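Local coordinates for protein hydrazine synthase subunit alpha (Candidatus Kuenenia stuttgartiensis, PDB 5C2V) that carries out the second half-reaction of hydrazine synthase, condensing hydroxylamine made in the gamma subunit with ammonia to give hydrazine, and binds two c-type hemes, at residues S127-A132 and F229-T234; D236-F241 and V261-G266; G457-V462 and Q509-D514; V471-T476 and P771-Y776; V644-D649 and A765-I770. All blocks are in the same frame, centred on the assembly; numbering follows the deposited sequence.

In the fold
From the N terminus, contact 1 closes a loop of about a hundred residues by setting strand 124-131 beside strand 228-233. Contact 2 follows in series: strand 239-245, which pairs with 228-233, turns back to 256-262 in a short hairpin, and the two contacts touch through Tyr131, Gly237 and Trp264. Both belong to the N-terminal, propeller-bearing part. Contact 3 pairs strands of the middle domain. Contact 4 crosses it, since 471-476 leaves between the two segments of contact 3 and meets 771-776 almost at the C terminus. Within that long excursion contact 5 joins the start of helix 646-657 to 765-770; contacts 4 and 5 share one calcium ion, tying middle and C-terminal parts together.

Contact 1: S127-A132 and F229-T234; sequences SPIYYA and FDPWLT
Ile129 faces strand 228-233 and packs on three of its residues in a row: CD1 lies 3.9 Å from Pro231 CB and 4.1 Å from Leu233 CD2, while CG2 comes obliquely to the Trp232 indole, 3.7 Å from CE3. Its CG1 is held between the backbone N and the carbonyl carbon (chi1 59°), which lets both methyls close over the Pro231 carbonyl. Leu233 CD2 also meets the Tyr131 ring at its edge, 3.9 Å from CD1. The strands run nearly parallel, axes 6.8 Å apart and no hydrogen bond between them; each is bonded within its own sheet, Ile129 to Ile167 and Phe229 to Ser242, as expected for inner strands of neighbouring beta-propeller blades. Toward the N-terminal ends of the segments, Pro231 CG rests on Ser127 O at 3.4 Å. There a water bridges the blades, 3.0 Å from Ser127 OG and accepting from Asp230 N; the Asp230 carboxylate OD2 is bonded to Gln288 N and Tyr49 OH.

Contact 2: D236-F241 and V261-G266; sequences DGNILF and VDNWDG
Ile239 and Asp262 form an antiparallel hydrogen-bonded pair in which both amides are satisfied: Ile239 N gives to Asp262 O at 2.9 Å and Asp262 N returns the bond to Ile239 O, also 2.9 Å. That second oxygen additionally receives the CA-H of Val261. Beside it, Leu240 and Val261 are a non-hydrogen-bonded pair, touching through Leu240 CD1 and Val261 CG1 at 3.6 Å. Phe241 has its CG between the backbone N and the carbonyl carbon (chi1 63°), which lays the ring alongside Asp262, with Asp262 CB at the ring edge. One water donates to Gly237 O and accepts from Asn263 ND2, each at 2.9 Å, and more weakly from Trp264 N; the Asn263 side chain lies about 3 Å (nearest atoms) from a bound magnesium ion. Asn238 ND2 gives to Asp236 OD1 at 2.6 Å, reaching it from above the carboxylate plane, and Gly266 N closes a type I turn on Asn263 O. Asp262 OD2 is held by Tyr547 OH, Trp264 NE1 by Ile397 O. The hairpin occupies the middle of a four-stranded antiparallel sheet, consistent with a blade of the N-terminal beta-propeller, between strands 228-233 and 270-273, and Phe241 leans on Leu187 of strand 186-191.

Contact 3: G457-V462 and Q509-D514; sequences GDIKAV and QYVESD
In the antiparallel sheet of the heme-binding middle domain, the end of strand 503-510 pairs with the start of strand 461-467. Val462 and Gln509 form a hydrogen-bonded pair: Val462 N gives to Gln509 O at 2.9 Å and Gln509 N to Val462 O at 3.0 Å. Past the non-hydrogen-bonded pair Ala461-Tyr510, Val511 N reaches Lys460 O at 2.7 Å, tilted 33° from the carbonyl plane. Val511 fills the interface. With CG1 anti to the backbone N (chi1 173°), its CG2 branch is turned over the Ala461 backbone, meeting Val462 CG1 at 3.7 Å roughly at right angles and Ile459 CG2 at 4.0 Å. Beyond the paired residues a water joins the two segments: it accepts from Gly457 N and donates to Ile459 O and, at 3.2 Å, to Glu512 O. Lys460 folds back along its own loop so that NZ gives to Gly457 O at 2.8 Å, in the carbonyl plane. The nearest atoms of the Val462 side chain and the bound heme c are about 6 Å apart. Strand 527-532 flanks 461-467 on its other side, Leu532 bonding the backbone of Lys460 and Ala461, while Tyr605 of strand 605-609 packs on Lys460, Ala461 and Tyr510.

Contact 4: V471-T476 and P771-Y776; sequences VEPDST and PGPDFY. With CA (calcium ion), chain Z.
Glu472 and Gly772 bring two irregular loops together, their CA atoms 5.1 Å apart, with Gly772 CA in a CA-H...O contact with Val471 O (3.4 Å). No direct hydrogen bond joins the two segments; instead a water accepts from Val471 N at 2.7 Å and from Gly772 N at 3.0 Å. The Glu472 chain is bent at chi2 (-74°), which carries its carboxylate alongside Gly772, OE2 lying 3.5 Å from Gly772 N. Next to it Pro473 CD and Pro773 CD make a loose apolar contact at 4.3 Å. Gly772 O and Asp774 OD2 bind the calcium ion, each at 2.3 Å; Asp768 and Ile770 complete the protein ligands. Asp774 OD1 uses its anti lone pair for Tyr776 N, an Asx turn, and also meets Arg647 in a salt bridge. Glu472 OE2 receives a hydrogen bond of 2.7 Å from a calcium-bound water, which makes Glu472 a second-shell residue whose negative charge probably helps to orient that water and balance the metal.

Contact 5: V644-D649 and A765-I770; sequences VDFRRD and AQWDNI. With CA (calcium ion), chain Z.
One face of the Trp767 indole carries the aliphatic part of Arg647, whose CG stands 3.5 Å from the centroid of the six-membered ring in a CH-pi contact. The Phe646 ring meets that six-membered ring rim to rim, planes at 35°. Bent at chi3 (-64°), the Arg647 chain brings its guanidinium to two carboxylates. Asp645 sits at the guanidinium edge and is gripped side-on by Arg647, NE to OD1 at 2.8 Å and NH2 to OD2 at 2.7 Å. Asp768 has its CG over one guanidinium face, in a salt bridge with Arg647 NH1 2.7 Å from Asp768 OD2. Asp645 OD2 accepts from Asn769 N, 2.8 Å away and nearly straight at 170°, on the opposite face of the carboxylate from NH2. Asn769 ND2 adds a bond of 2.6 Å to Val644 O. The arginine charge probably offsets the nearness of the two aspartates. Asp768 OD1 binds the calcium ion at 2.3 Å and accepts from Ile770 N in an Asx turn; Ile770 O is a further ligand. Asp645 is the N-cap of helix 646-657, accepting weakly from Arg647 N and Arg648 N, and this capped helix start, leading to heme-bound Cys658, is joined to the C-terminal calcium loop by a salt-bridge network.

Contact 1: S127-A132 and F229-T234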
# COMPACT_ATOMS: atom_id res chain seq x y z
N SER D 127 5.60 -5.78 32.43
CA SER D 127 5.95 -7.03 31.76
C SER D 127 7.32 -7.60 32.13
O SER D 127 8.18 -7.75 31.26
CB SER D 127 5.87 -6.86 30.24
OG SER D 127 4.54 -6.57 29.84
N PRO D 128 7.53 -7.92 33.42
CA PRO D 128 8.79 -8.55 33.82
C PRO D 128 8.83 -10.04 33.48
O PRO D 128 7.80 -10.71 33.55
CB PRO D 128 8.83 -8.33 35.33
CG PRO D 128 7.39 -8.36 35.72
CD PRO D 128 6.62 -7.76 34.57
N ILE D 129 10.00 -10.56 33.13
CA ILE D 129 10.19 -11.99 32.93
C ILE D 129 11.50 -12.44 33.56
O ILE D 129 12.43 -11.65 33.73
CB ILE D 129 10.19 -12.39 31.44
CG1 ILE D 129 11.31 -11.65 30.69
CG2 ILE D 129 8.83 -12.12 30.80
CD1 ILE D 129 11.47 -12.10 29.25
N TYR D 130 11.58 -13.73 33.89
CA TYR D 130 12.81 -14.29 34.44
C TYR D 130 13.67 -14.88 33.34
O TYR D 130 13.20 -15.64 32.49
CB TYR D 130 12.49 -15.37 35.48
CG TYR D 130 11.86 -14.83 36.75
CD1 TYR D 130 12.58 -14.01 37.61
CD2 TYR D 130 10.55 -15.15 37.08
CE1 TYR D 130 12.00 -13.52 38.77
CE2 TYR D 130 9.97 -14.66 38.24
CZ TYR D 130 10.70 -13.85 39.08
OH TYR D 130 10.13 -13.36 40.23
N TYR D 131 14.94 -14.51 33.35
CA TYR D 131 15.92 -15.08 32.44
C TYR D 131 17.04 -15.66 33.27
O TYR D 131 17.72 -14.94 33.99
CB TYR D 131 16.46 -14.03 31.47
CG TYR D 131 17.43 -14.57 30.45
CD1 TYR D 131 17.00 -15.45 29.46
CD2 TYR D 131 18.77 -14.21 30.47
CE1 TYR D 131 17.87 -15.95 28.52
CE2 TYR D 131 19.65 -14.71 29.53
CZ TYR D 131 19.20 -15.58 28.56
OH TYR D 131 20.07 -16.08 27.62
N ALA D 132 17.26 -16.97 33.17
CA ALA D 132 18.19 -17.58 34.09
C ALA D 132 19.59 -17.54 33.49
O ALA D 132 19.91 -18.26 32.55
CB ALA D 132 17.77 -19.00 34.39
N PHE D 229 8.54 -3.49 23.84
CA PHE D 229 7.71 -4.04 24.90
C PHE D 229 7.41 -5.53 24.75
O PHE D 229 7.80 -6.16 23.76
CB PHE D 229 6.39 -3.27 24.97
CG PHE D 229 5.61 -3.28 23.68
CD1 PHE D 229 5.87 -2.35 22.69
CD2 PHE D 229 4.60 -4.20 23.47
CE1 PHE D 229 5.15 -2.35 21.51
CE2 PHE D 229 3.88 -4.21 22.29
CZ PHE D 229 4.15 -3.28 21.31
N ASP D 230 6.69 -6.06 25.73
CA ASP D 230 6.31 -7.47 25.80
C ASP D 230 7.46 -8.45 25.54
O ASP D 230 7.45 -9.18 24.55
CB ASP D 230 5.18 -7.75 24.80
CG ASP D 230 3.88 -7.06 25.20
OD1 ASP D 230 3.92 -6.20 26.10
OD2 ASP D 230 2.83 -7.37 24.60
N PRO D 231 8.47 -8.46 26.43
CA PRO D 231 9.59 -9.38 26.27
C PRO D 231 9.23 -10.82 26.65
O PRO D 231 8.42 -11.03 27.56
CB PRO D 231 10.64 -8.82 27.23
CG PRO D 231 9.85 -8.17 28.30
CD PRO D 231 8.61 -7.62 27.64
N TRP D 232 9.82 -11.79 25.96
CA TRP D 232 9.57 -13.20 26.24
C TRP D 232 10.83 -14.01 25.92
O TRP D 232 11.89 -13.45 25.67
CB TRP D 232 8.37 -13.70 25.44
CG TRP D 232 7.72 -14.93 26.00
CD1 TRP D 232 7.59 -16.15 25.39
CD2 TRP D 232 7.12 -15.07 27.30
NE1 TRP D 232 6.95 -17.03 26.22
CE2 TRP D 232 6.65 -16.40 27.40
CE3 TRP D 232 6.93 -14.20 28.38
CZ2 TRP D 232 6.00 -16.87 28.53
CZ3 TRP D 232 6.29 -14.68 29.51
CH2 TRP D 232 5.83 -16.00 29.58
N LEU D 233 10.70 -15.34 25.92
CA LEU D 233 11.86 -16.21 25.73
C LEU D 233 11.83 -16.97 24.41
O LEU D 233 10.81 -17.53 24.03
CB LEU D 233 11.96 -17.19 26.90
CG LEU D 233 12.04 -16.58 28.30
CD1 LEU D 233 12.04 -17.67 29.36
CD2 LEU D 233 13.26 -15.68 28.43
N THR D 234 12.97 -16.99 23.73
CA THR D 234 13.15 -17.81 22.54
C THR D 234 13.65 -19.19 22.94
O THR D 234 14.31 -19.33 23.98
CB THR D 234 14.13 -17.17 21.54
OG1 THR D 234 15.46 -17.24 22.07
CG2 THR D 234 13.76 -15.72 21.27
O HOH W 1 5.59 -4.47 27.91

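Contact 2: D236-F241 and V261-G266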
# COMPACT_ATOMS: atom_id res chain seq x y z
N ASP D 236 16.02 -20.84 21.79
CA ASP D 236 17.48 -20.87 21.79
C ASP D 236 18.10 -19.93 22.83
O ASP D 236 19.31 -19.76 22.87
CB ASP D 236 18.03 -20.54 20.40
CG ASP D 236 17.26 -19.43 19.71
OD1 ASP D 236 17.07 -18.36 20.33
OD2 ASP D 236 16.86 -19.63 18.55
N GLY D 237 17.26 -19.33 23.67
CA GLY D 237 17.75 -18.51 24.77
C GLY D 237 17.96 -17.03 24.54
O GLY D 237 18.84 -16.42 25.16
N ASN D 238 17.18 -16.44 23.64
CA ASN D 238 17.20 -14.99 23.46
C ASN D 238 15.87 -14.35 23.87
O ASN D 238 14.94 -15.04 24.28
CB ASN D 238 17.53 -14.64 22.01
CG ASN D 238 18.83 -15.25 21.55
OD1 ASN D 238 19.90 -14.65 21.68
ND2 ASN D 238 18.75 -16.47 21.01
N ILE D 239 15.79 -13.02 23.76
CA ILE D 239 14.61 -12.28 24.18
C ILE D 239 13.72 -11.90 22.99
O ILE D 239 14.14 -11.15 22.11
CB ILE D 239 14.98 -11.00 24.95
CG1 ILE D 239 15.95 -11.32 26.09
CG2 ILE D 239 13.73 -10.31 25.48
CD1 ILE D 239 15.39 -12.27 27.12
N LEU D 240 12.50 -12.43 22.99
CA LEU D 240 11.52 -12.14 21.94
C LEU D 240 10.59 -11.01 22.37
O LEU D 240 10.02 -11.06 23.46
CB LEU D 240 10.71 -13.40 21.62
CG LEU D 240 9.58 -13.27 20.60
CD1 LEU D 240 10.12 -13.32 19.18
CD2 LEU D 240 8.53 -14.35 20.82
N PHE D 241 10.44 -10.00 21.52
CA PHE D 241 9.60 -8.86 21.88
C PHE D 241 9.06 -8.09 20.68
O PHE D 241 9.36 -8.41 19.52
CB PHE D 241 10.37 -7.91 22.80
CG PHE D 241 11.59 -7.30 22.16
CD1 PHE D 241 12.78 -8.02 22.09
CD2 PHE D 241 11.56 -6.02 21.65
CE1 PHE D 241 13.91 -7.46 21.51
CE2 PHE D 241 12.68 -5.45 21.08
CZ PHE D 241 13.86 -6.18 21.01
N VAL D 261 13.82 -10.25 17.90
CA VAL D 261 14.56 -10.82 19.02
C VAL D 261 15.85 -10.05 19.28
O VAL D 261 16.37 -9.36 18.40
CB VAL D 261 14.92 -12.30 18.79
CG1 VAL D 261 13.67 -13.14 18.59
CG2 VAL D 261 15.85 -12.45 17.60
N ASP D 262 16.36 -10.16 20.50
CA ASP D 262 17.63 -9.55 20.87
C ASP D 262 18.27 -10.33 22.01
O ASP D 262 17.57 -10.97 22.80
CB ASP D 262 17.44 -8.08 21.26
CG ASP D 262 18.75 -7.31 21.30
OD1 ASP D 262 19.83 -7.94 21.24
OD2 ASP D 262 18.70 -6.07 21.40
N ASN D 263 19.60 -10.28 22.10
CA ASN D 263 20.29 -10.88 23.23
C ASN D 263 19.94 -10.14 24.51
O ASN D 263 19.60 -8.96 24.47
CB ASN D 263 21.81 -10.88 23.00
CG ASN D 263 22.23 -11.86 21.92
OD1 ASN D 263 22.99 -11.51 21.02
ND2 ASN D 263 21.74 -13.09 22.01
N TRP D 264 20.02 -10.83 25.64
CA TRP D 264 19.56 -10.26 26.91
C TRP D 264 20.40 -9.07 27.36
O TRP D 264 19.99 -8.32 28.25
CB TRP D 264 19.54 -11.34 28.00
CG TRP D 264 20.88 -11.88 28.37
CD1 TRP D 264 21.67 -12.72 27.64
CD2 TRP D 264 21.59 -11.63 29.60
NE1 TRP D 264 22.83 -13.00 28.32
CE2 TRP D 264 22.80 -12.35 29.53
CE3 TRP D 264 21.32 -10.88 30.74
CZ2 TRP D 264 23.74 -12.33 30.56
CZ3 TRP D 264 22.25 -10.86 31.76
CH2 TRP D 264 23.45 -11.58 31.66
N ASP D 265 21.57 -8.88 26.75
CA ASP D 265 22.35 -7.68 26.97
C ASP D 265 22.13 -6.65 25.86
O ASP D 265 22.66 -5.54 25.92
CB ASP D 265 23.84 -8.02 27.08
CG ASP D 265 24.37 -8.72 25.84
OD1 ASP D 265 23.58 -9.44 25.19
OD2 ASP D 265 25.57 -8.56 25.53
N GLY D 266 21.33 -7.02 24.86
CA GLY D 266 21.05 -6.13 23.74
C GLY D 266 22.21 -6.01 22.77
O GLY D 266 22.43 -4.95 22.18
O HOH W 2 20.21 -14.02 24.32

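Contact 3: G457-V462 and Q509-D514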
# COMPACT_ATOMS: atom_id res chain seq x y z
N GLY D 457 32.58 1.48 -5.67
CA GLY D 457 33.28 2.71 -5.99
C GLY D 457 32.34 3.89 -6.12
O GLY D 457 32.75 5.04 -5.98
N ASP D 458 31.06 3.62 -6.39
CA ASP D 458 30.07 4.68 -6.50
C ASP D 458 29.73 5.24 -5.12
O ASP D 458 29.39 6.41 -4.99
CB ASP D 458 28.80 4.17 -7.19
CG ASP D 458 29.02 3.84 -8.65
OD1 ASP D 458 29.85 4.51 -9.29
OD2 ASP D 458 28.37 2.90 -9.15
N ILE D 459 29.82 4.39 -4.10
CA ILE D 459 29.58 4.84 -2.74
C ILE D 459 30.90 5.25 -2.10
O ILE D 459 31.74 4.41 -1.79
CB ILE D 459 28.90 3.75 -1.89
CG1 ILE D 459 27.56 3.34 -2.52
CG2 ILE D 459 28.71 4.22 -0.46
CD1 ILE D 459 26.58 4.49 -2.64
N LYS D 460 31.07 6.56 -1.92
CA LYS D 460 32.31 7.11 -1.39
C LYS D 460 32.37 7.06 0.13
O LYS D 460 33.41 6.74 0.71
CB LYS D 460 32.49 8.55 -1.87
CG LYS D 460 32.59 8.68 -3.38
CD LYS D 460 33.64 7.74 -3.94
CE LYS D 460 33.85 7.98 -5.43
NZ LYS D 460 34.73 6.95 -6.04
N ALA D 461 31.26 7.38 0.78
CA ALA D 461 31.23 7.47 2.24
C ALA D 461 29.85 7.14 2.80
O ALA D 461 28.93 6.77 2.07
CB ALA D 461 31.66 8.86 2.69
N VAL D 462 29.73 7.25 4.12
CA VAL D 462 28.47 7.05 4.81
C VAL D 462 28.27 8.12 5.87
O VAL D 462 29.22 8.54 6.56
CB VAL D 462 28.39 5.65 5.49
CG1 VAL D 462 28.29 4.56 4.44
CG2 VAL D 462 29.58 5.42 6.41
N GLN D 509 31.99 8.50 7.61
CA GLN D 509 33.07 7.53 7.48
C GLN D 509 33.24 7.09 6.03
O GLN D 509 32.27 6.80 5.35
CB GLN D 509 32.81 6.31 8.37
CG GLN D 509 33.99 5.37 8.47
CD GLN D 509 35.23 6.04 9.03
OE1 GLN D 509 36.32 5.90 8.49
NE2 GLN D 509 35.05 6.78 10.12
N TYR D 510 34.49 7.02 5.57
CA TYR D 510 34.75 6.67 4.17
C TYR D 510 34.40 5.22 3.87
O TYR D 510 34.33 4.38 4.78
CB TYR D 510 36.21 6.95 3.80
CG TYR D 510 37.24 6.15 4.58
CD1 TYR D 510 37.65 4.90 4.14
CD2 TYR D 510 37.81 6.66 5.73
CE1 TYR D 510 38.59 4.17 4.84
CE2 TYR D 510 38.76 5.94 6.44
CZ TYR D 510 39.14 4.70 5.99
OH TYR D 510 40.08 3.97 6.69
N VAL D 511 34.17 4.92 2.60
CA VAL D 511 33.85 3.57 2.15
C VAL D 511 34.92 3.06 1.19
O VAL D 511 35.35 3.78 0.28
CB VAL D 511 32.47 3.52 1.47
CG1 VAL D 511 32.22 2.15 0.86
CG2 VAL D 511 31.37 3.87 2.47
N GLU D 512 35.35 1.82 1.39
CA GLU D 512 36.38 1.21 0.55
C GLU D 512 35.87 0.99 -0.87
O GLU D 512 34.67 0.98 -1.11
CB GLU D 512 36.85 -0.12 1.15
CG GLU D 512 37.47 -0.00 2.53
CD GLU D 512 38.84 0.65 2.51
OE1 GLU D 512 39.33 1.04 3.59
OE2 GLU D 512 39.43 0.76 1.42
N SER D 513 36.81 0.83 -1.80
CA SER D 513 36.48 0.68 -3.22
C SER D 513 35.61 -0.54 -3.51
O SER D 513 34.95 -0.59 -4.54
CB SER D 513 37.77 0.61 -4.04
OG SER D 513 38.49 -0.58 -3.75
N ASP D 514 35.62 -1.51 -2.61
CA ASP D 514 34.82 -2.72 -2.79
C ASP D 514 33.46 -2.61 -2.12
O ASP D 514 32.67 -3.55 -2.13
CB ASP D 514 35.57 -3.95 -2.27
CG ASP D 514 35.75 -3.93 -0.76
OD1 ASP D 514 35.82 -2.82 -0.19
OD2 ASP D 514 35.82 -5.02 -0.16
O HOH W 3 32.19 1.88 -2.92

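Contact 4: V471-T476 and P771-Y776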
# COMPACT_ATOMS: atom_id res chain seq x y z
N VAL D 471 11.96 16.01 23.99
CA VAL D 471 11.62 16.39 25.36
C VAL D 471 11.23 17.86 25.42
O VAL D 471 12.04 18.75 25.16
CB VAL D 471 12.78 16.08 26.34
CG1 VAL D 471 12.93 14.58 26.53
CG2 VAL D 471 14.10 16.67 25.84
N GLU D 472 9.97 18.11 25.75
CA GLU D 472 9.44 19.46 25.78
C GLU D 472 8.65 19.69 27.06
O GLU D 472 7.42 19.56 27.07
CB GLU D 472 8.57 19.73 24.56
CG GLU D 472 9.26 19.49 23.22
CD GLU D 472 10.25 20.59 22.87
OE1 GLU D 472 10.22 21.65 23.52
OE2 GLU D 472 11.07 20.38 21.94
N PRO D 473 9.35 20.01 28.16
CA PRO D 473 8.74 20.21 29.48
C PRO D 473 7.80 21.41 29.53
O PRO D 473 6.79 21.37 30.22
CB PRO D 473 9.95 20.42 30.40
CG PRO D 473 11.01 20.94 29.50
CD PRO D 473 10.81 20.25 28.19
N ASP D 474 8.15 22.47 28.80
CA ASP D 474 7.32 23.67 28.76
C ASP D 474 6.33 23.59 27.60
O ASP D 474 6.72 23.58 26.44
CB ASP D 474 8.20 24.92 28.64
CG ASP D 474 7.39 26.20 28.69
OD1 ASP D 474 6.28 26.18 29.25
OD2 ASP D 474 7.88 27.23 28.18
N SER D 475 5.05 23.54 27.94
CA SER D 475 4.00 23.32 26.94
C SER D 475 3.69 24.58 26.14
O SER D 475 2.95 24.53 25.15
CB SER D 475 2.73 22.80 27.61
OG SER D 475 2.25 23.73 28.58
N THR D 476 4.24 25.71 26.56
CA THR D 476 4.02 26.96 25.84
C THR D 476 5.03 27.12 24.70
O THR D 476 4.84 27.95 23.81
CB THR D 476 4.12 28.18 26.78
OG1 THR D 476 5.47 28.35 27.22
CG2 THR D 476 3.21 27.99 27.99
N PRO D 771 16.90 20.13 20.86
CA PRO D 771 15.92 19.57 21.81
C PRO D 771 15.60 20.52 22.96
O PRO D 771 16.51 21.10 23.56
CB PRO D 771 16.61 18.30 22.32
CG PRO D 771 17.53 17.91 21.21
CD PRO D 771 18.02 19.20 20.64
N GLY D 772 14.31 20.66 23.27
CA GLY D 772 13.88 21.54 24.34
C GLY D 772 13.77 22.98 23.89
O GLY D 772 14.18 23.33 22.78
N PRO D 773 13.19 23.84 24.74
CA PRO D 773 13.05 25.27 24.42
C PRO D 773 14.40 25.98 24.35
O PRO D 773 15.23 25.81 25.24
CB PRO D 773 12.20 25.81 25.58
CG PRO D 773 12.44 24.85 26.70
CD PRO D 773 12.61 23.51 26.05
N ASP D 774 14.60 26.77 23.30
CA ASP D 774 15.84 27.52 23.14
C ASP D 774 15.57 28.98 22.79
O ASP D 774 14.42 29.42 22.77
CB ASP D 774 16.73 26.88 22.07
CG ASP D 774 15.97 26.53 20.81
OD1 ASP D 774 15.68 27.44 20.01
OD2 ASP D 774 15.66 25.33 20.63
N PHE D 775 16.64 29.72 22.51
CA PHE D 775 16.53 31.16 22.26
C PHE D 775 16.17 31.49 20.82
O PHE D 775 15.85 32.63 20.50
CB PHE D 775 17.85 31.85 22.64
CG PHE D 775 18.15 31.82 24.11
CD1 PHE D 775 17.13 31.69 25.04
CD2 PHE D 775 19.46 31.92 24.56
CE1 PHE D 775 17.41 31.67 26.39
CE2 PHE D 775 19.74 31.89 25.91
CZ PHE D 775 18.72 31.77 26.83
N TYR D 776 16.22 30.49 19.95
CA TYR D 776 15.90 30.69 18.54
C TYR D 776 14.39 30.74 18.31
O TYR D 776 13.63 30.08 19.03
CB TYR D 776 16.54 29.59 17.69
CG TYR D 776 18.05 29.68 17.63
CD1 TYR D 776 18.68 30.57 16.77
CD2 TYR D 776 18.84 28.87 18.43
CE1 TYR D 776 20.06 30.66 16.71
CE2 TYR D 776 20.22 28.95 18.38
CZ TYR D 776 20.82 29.85 17.52
OH TYR D 776 22.20 29.93 17.46
CA CA Z . 14.32 23.46 20.49
O HOH W 4 13.02 18.04 22.56
O HOH W 5 12.76 21.67 20.31
O HOH W 6 12.55 25.09 20.49

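Contact 5: V644-D649 and A765-I770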
# COMPACT_ATOMS: atom_id res chain seq x y z
N VAL D 644 22.25 20.27 12.00
CA VAL D 644 21.87 21.39 11.15
C VAL D 644 20.50 21.93 11.54
O VAL D 644 19.49 21.24 11.43
CB VAL D 644 21.85 21.00 9.66
CG1 VAL D 644 21.51 22.21 8.80
CG2 VAL D 644 23.20 20.43 9.25
N ASP D 645 20.48 23.18 12.01
CA ASP D 645 19.24 23.83 12.42
C ASP D 645 18.84 24.89 11.39
O ASP D 645 19.67 25.71 10.99
CB ASP D 645 19.39 24.45 13.80
CG ASP D 645 18.08 24.95 14.37
OD1 ASP D 645 17.72 26.12 14.09
OD2 ASP D 645 17.41 24.19 15.09
N PHE D 646 17.58 24.87 10.97
CA PHE D 646 17.12 25.75 9.90
C PHE D 646 17.24 27.23 10.25
O PHE D 646 17.57 28.05 9.40
CB PHE D 646 15.67 25.42 9.53
CG PHE D 646 15.15 26.20 8.36
CD1 PHE D 646 15.43 25.80 7.06
CD2 PHE D 646 14.38 27.34 8.55
CE1 PHE D 646 14.96 26.52 5.98
CE2 PHE D 646 13.91 28.06 7.47
CZ PHE D 646 14.20 27.65 6.18
N ARG D 647 16.96 27.56 11.50
CA ARG D 647 16.98 28.95 11.95
C ARG D 647 18.40 29.49 12.08
O ARG D 647 18.69 30.62 11.69
CB ARG D 647 16.26 29.08 13.29
CG ARG D 647 14.89 28.43 13.30
CD ARG D 647 14.48 28.05 14.71
NE ARG D 647 15.36 27.03 15.27
CZ ARG D 647 15.26 26.55 16.50
NH1 ARG D 647 14.32 27.01 17.32
NH2 ARG D 647 16.11 25.63 16.93
N ARG D 648 19.29 28.66 12.63
CA ARG D 648 20.67 29.06 12.87
C ARG D 648 21.55 28.98 11.62
O ARG D 648 22.44 29.80 11.42
CB ARG D 648 21.27 28.20 13.98
CG ARG D 648 22.65 28.64 14.44
CD ARG D 648 23.58 27.45 14.59
NE ARG D 648 23.00 26.40 15.43
CZ ARG D 648 23.43 25.14 15.44
NH1 ARG D 648 24.44 24.77 14.66
NH2 ARG D 648 22.86 24.25 16.24
N ASP D 649 21.29 27.98 10.78
CA ASP D 649 22.19 27.65 9.68
C ASP D 649 21.65 28.05 8.30
O ASP D 649 22.25 28.88 7.62
CB ASP D 649 22.52 26.16 9.70
CG ASP D 649 23.20 25.72 10.99
OD1 ASP D 649 24.02 26.50 11.51
OD2 ASP D 649 22.91 24.61 11.48
N ALA D 765 15.05 17.50 7.08
CA ALA D 765 14.59 18.86 6.83
C ALA D 765 13.78 19.44 7.99
O ALA D 765 12.69 19.96 7.80
CB ALA D 765 13.77 18.92 5.55
N GLN D 766 14.33 19.33 9.20
CA GLN D 766 13.65 19.86 10.38
C GLN D 766 13.75 21.38 10.43
O GLN D 766 14.33 22.02 9.56
CB GLN D 766 14.24 19.26 11.66
CG GLN D 766 14.03 17.76 11.82
CD GLN D 766 15.06 16.95 11.05
OE1 GLN D 766 15.97 17.50 10.43
NE2 GLN D 766 14.91 15.63 11.08
N TRP D 767 13.16 21.95 11.48
CA TRP D 767 13.18 23.38 11.74
C TRP D 767 13.93 23.62 13.04
O TRP D 767 14.97 24.28 13.08
CB TRP D 767 11.75 23.93 11.82
CG TRP D 767 11.59 25.19 12.63
CD1 TRP D 767 11.30 25.28 13.97
CD2 TRP D 767 11.66 26.55 12.15
NE1 TRP D 767 11.21 26.59 14.35
CE2 TRP D 767 11.42 27.39 13.26
CE3 TRP D 767 11.91 27.12 10.90
CZ2 TRP D 767 11.43 28.78 13.15
CZ3 TRP D 767 11.91 28.50 10.80
CH2 TRP D 767 11.67 29.32 11.91
N ASP D 768 13.38 23.06 14.12
CA ASP D 768 14.02 23.14 15.41
C ASP D 768 14.72 21.81 15.67
O ASP D 768 14.08 20.81 15.97
CB ASP D 768 12.96 23.42 16.49
CG ASP D 768 13.55 24.01 17.74
OD1 ASP D 768 14.62 23.55 18.17
OD2 ASP D 768 12.93 24.95 18.30
N ASN D 769 16.04 21.82 15.53
CA ASN D 769 16.84 20.62 15.74
C ASN D 769 17.52 20.60 17.10
O ASN D 769 18.26 19.67 17.42
CB ASN D 769 17.88 20.46 14.63
CG ASN D 769 17.55 19.31 13.68
OD1 ASN D 769 16.82 18.38 14.05
ND2 ASN D 769 18.08 19.37 12.47
N ILE D 770 17.27 21.64 17.89
CA ILE D 770 17.82 21.71 19.24
C ILE D 770 16.75 21.32 20.26
O ILE D 770 15.81 22.07 20.49
CB ILE D 770 18.34 23.13 19.57
CG1 ILE D 770 19.36 23.57 18.52
CG2 ILE D 770 18.94 23.17 20.96
CD1 ILE D 770 19.85 24.99 18.71
CA CA Z . 14.32 23.46 20.49
O HOH W 6 12.55 25.09 20.49
O HOH W 5 12.76 21.67 20.31